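Local coordinates for single-stranded DNA-binding protein WHY3, chloroplastic (Arabidopsis thaliana, PDB 4KOQ) that binds single-stranded DNA as a homotetramer, helping to keep the plastid genome stable in chloroplasts and acting in transcriptional repression in the nucleus, at residues V79-R84 / S116-N121. Residues are numbered along the deposited sequence; the frame is centred on the assembly and turned at random.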
loop_
_atom_site.group_PDB
_atom_site.type_symbol
_atom_site.label_atom_id
_atom_site.label_comp_id
_atom_site.label_asym_id
_atom_site.label_seq_id
_atom_site.Cartn_x
_atom_site.Cartn_y
_atom_site.Cartn_z
ATOM N N VAL A 79 -3.342 12.409 -5.583
ATOM C CA VAL A 79 -2.876 11.774 -4.359
ATOM C C VAL A 79 -1.799 12.610 -3.647
ATOM O O VAL A 79 -1.407 12.281 -2.540
ATOM C CB VAL A 79 -2.293 10.307 -4.547
ATOM C CG1 VAL A 79 -3.358 9.355 -5.036
ATOM C CG2 VAL A 79 -1.092 10.310 -5.430
ATOM N N SER A 80 -1.340 13.685 -4.255
ATOM C CA SER A 80 -0.332 14.527 -3.608
ATOM C C SER A 80 -0.827 15.924 -3.296
ATOM O O SER A 80 -0.028 16.783 -2.973
ATOM C CB SER A 80 0.936 14.639 -4.460
ATOM O OG SER A 80 0.690 15.120 -5.740
ATOM N N LEU A 81 -2.133 16.167 -3.380
ATOM C CA LEU A 81 -2.619 17.514 -3.118
ATOM C C LEU A 81 -2.411 17.935 -1.667
ATOM O O LEU A 81 -2.782 17.218 -0.770
ATOM C CB LEU A 81 -4.108 17.589 -3.415
ATOM C CG LEU A 81 -4.518 17.620 -4.865
ATOM C CD1 LEU A 81 -6.054 17.700 -4.965
ATOM C CD2 LEU A 81 -3.903 18.844 -5.596
ATOM N N GLY A 82 -1.867 19.125 -1.457
ATOM C CA GLY A 82 -1.864 19.723 -0.137
ATOM C C GLY A 82 -3.280 20.106 0.285
ATOM O O GLY A 82 -4.167 20.188 -0.551
ATOM N N PRO A 83 -3.492 20.357 1.580
ATOM C CA PRO A 83 -4.812 20.701 2.130
ATOM C C PRO A 83 -5.445 21.967 1.552
ATOM O O PRO A 83 -6.666 22.069 1.576
ATOM C CB PRO A 83 -4.531 20.913 3.625
ATOM C CG PRO A 83 -3.190 20.342 3.866
ATOM C CD PRO A 83 -2.432 20.449 2.599
ATOM N N ARG A 84 -4.672 22.898 1.007
ATOM C CA ARG A 84 -5.266 24.115 0.447
ATOM C C ARG A 84 -4.981 24.254 -1.038
ATOM O O ARG A 84 -5.243 25.286 -1.649
ATOM C CB ARG A 84 -4.787 25.320 1.248
ATOM C CG ARG A 84 -4.827 25.018 2.756
ATOM C CD ARG A 84 -4.970 26.259 3.611
ATOM N NE ARG A 84 -3.953 27.268 3.324
ATOM C CZ ARG A 84 -4.202 28.498 2.873
ATOM N NH1 ARG A 84 -3.192 29.331 2.657
ATOM N NH2 ARG A 84 -5.442 28.913 2.638
ATOM N N SER A 116 -13.362 20.508 5.141
ATOM C CA SER A 116 -14.210 19.341 5.291
ATOM C C SER A 116 -14.195 18.434 4.055
ATOM O O SER A 116 -15.010 17.526 3.954
ATOM C CB SER A 116 -15.636 19.806 5.516
ATOM O OG SER A 116 -16.014 20.649 4.447
ATOM N N GLY A 117 -13.289 18.659 3.116
ATOM C CA GLY A 117 -13.265 17.785 1.944
ATOM C C GLY A 117 -12.914 18.501 0.672
ATOM O O GLY A 117 -12.163 19.482 0.705
ATOM N N ARG A 118 -13.418 17.987 -0.451
ATOM C CA ARG A 118 -13.022 18.474 -1.780
ATOM C C ARG A 118 -14.236 18.728 -2.671
ATOM O O ARG A 118 -15.270 18.077 -2.556
ATOM C CB ARG A 118 -12.089 17.477 -2.475
ATOM C CG ARG A 118 -10.788 17.179 -1.727
ATOM C CD ARG A 118 -9.734 18.182 -2.044
ATOM N NE ARG A 118 -8.537 17.978 -1.260
ATOM C CZ ARG A 118 -7.477 18.769 -1.298
ATOM N NH1 ARG A 118 -7.473 19.844 -2.060
ATOM N NH2 ARG A 118 -6.442 18.501 -0.527
ATOM N N PHE A 119 -14.076 19.661 -3.599
ATOM C CA PHE A 119 -15.129 20.000 -4.540
ATOM C C PHE A 119 -14.629 19.587 -5.900
ATOM O O PHE A 119 -13.628 20.109 -6.340
ATOM C CB PHE A 119 -15.365 21.519 -4.447
ATOM C CG PHE A 119 -16.733 21.982 -4.881
ATOM C CD1 PHE A 119 -17.887 21.245 -4.591
ATOM C CD2 PHE A 119 -16.877 23.197 -5.528
ATOM C CE1 PHE A 119 -19.159 21.699 -4.975
ATOM C CE2 PHE A 119 -18.141 23.658 -5.902
ATOM C CZ PHE A 119 -19.288 22.903 -5.616
ATOM N N PHE A 120 -15.306 18.653 -6.571
ATOM C CA PHE A 120 -14.950 18.280 -7.916
ATOM C C PHE A 120 -15.865 18.984 -8.911
ATOM O O PHE A 120 -17.080 19.009 -8.749
ATOM C CB PHE A 120 -15.159 16.783 -8.164
ATOM C CG PHE A 120 -14.078 15.891 -7.577
ATOM C CD1 PHE A 120 -13.605 16.084 -6.307
ATOM C CD2 PHE A 120 -13.588 14.838 -8.324
ATOM C CE1 PHE A 120 -12.625 15.219 -5.774
ATOM C CE2 PHE A 120 -12.634 13.980 -7.787
ATOM C CZ PHE A 120 -12.181 14.170 -6.527
ATOM N N ASN A 121 -15.290 19.452 -9.998
ATOM C CA ASN A 121 -16.117 20.083 -11.021
ATOM C C ASN A 121 -15.681 19.602 -12.384
ATOM O O ASN A 121 -14.512 19.692 -12.702
ATOM C CB ASN A 121 -15.950 21.592 -10.896
ATOM C CG ASN A 121 -16.608 22.356 -12.036
ATOM O OD1 ASN A 121 -16.010 23.255 -12.606
ATOM N ND2 ASN A 121 -17.824 21.973 -12.382
HETATM O O HOH W 1 -4.942 17.021 1.808
#
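A single arginine, Arg118 near the start of strand 117-126, reaches across to the loop that links helix 72-79 to strand 87-91 and holds it by a side-chain-to-backbone hydrogen bond to Gly82. NH2 of Arg118 donates to the carbonyl O of Gly82 at 2.8 Å, and the bond is almost straight, with an N-H...O angle of 179°. The acceptor lies in the guanidinium plane, whereas the donor stands well above the plane of the Gly82 carbonyl. Leu81 lies over one face of the same guanidinium: its CB is 3.8 Å from NH2 of Arg118, and its CD1 sits 3.9 Å from NH1 of Arg118, toward the rim of the group. CA of Pro83 also touches NH2 of Arg118. The Whirly fold has two four-stranded antiparallel sheets, and helix 72-79 and this loop together connect the first sheet to the second, in which strand 117-126 is an inner strand. The Arg118 chain bends at chi2 (-86°), then runs extended to the loop, where NH1 donates to the Glu85 carbonyl. A leucine here would probably leave the Gly82 and Glu85 carbonyls without these two donors and the loop freer to shift. A water at the guanidinium edge weakly bridges NH2 and the Leu81 carbonyl O, while the Arg118 side chain also packs on Phe144 of helix 141-158.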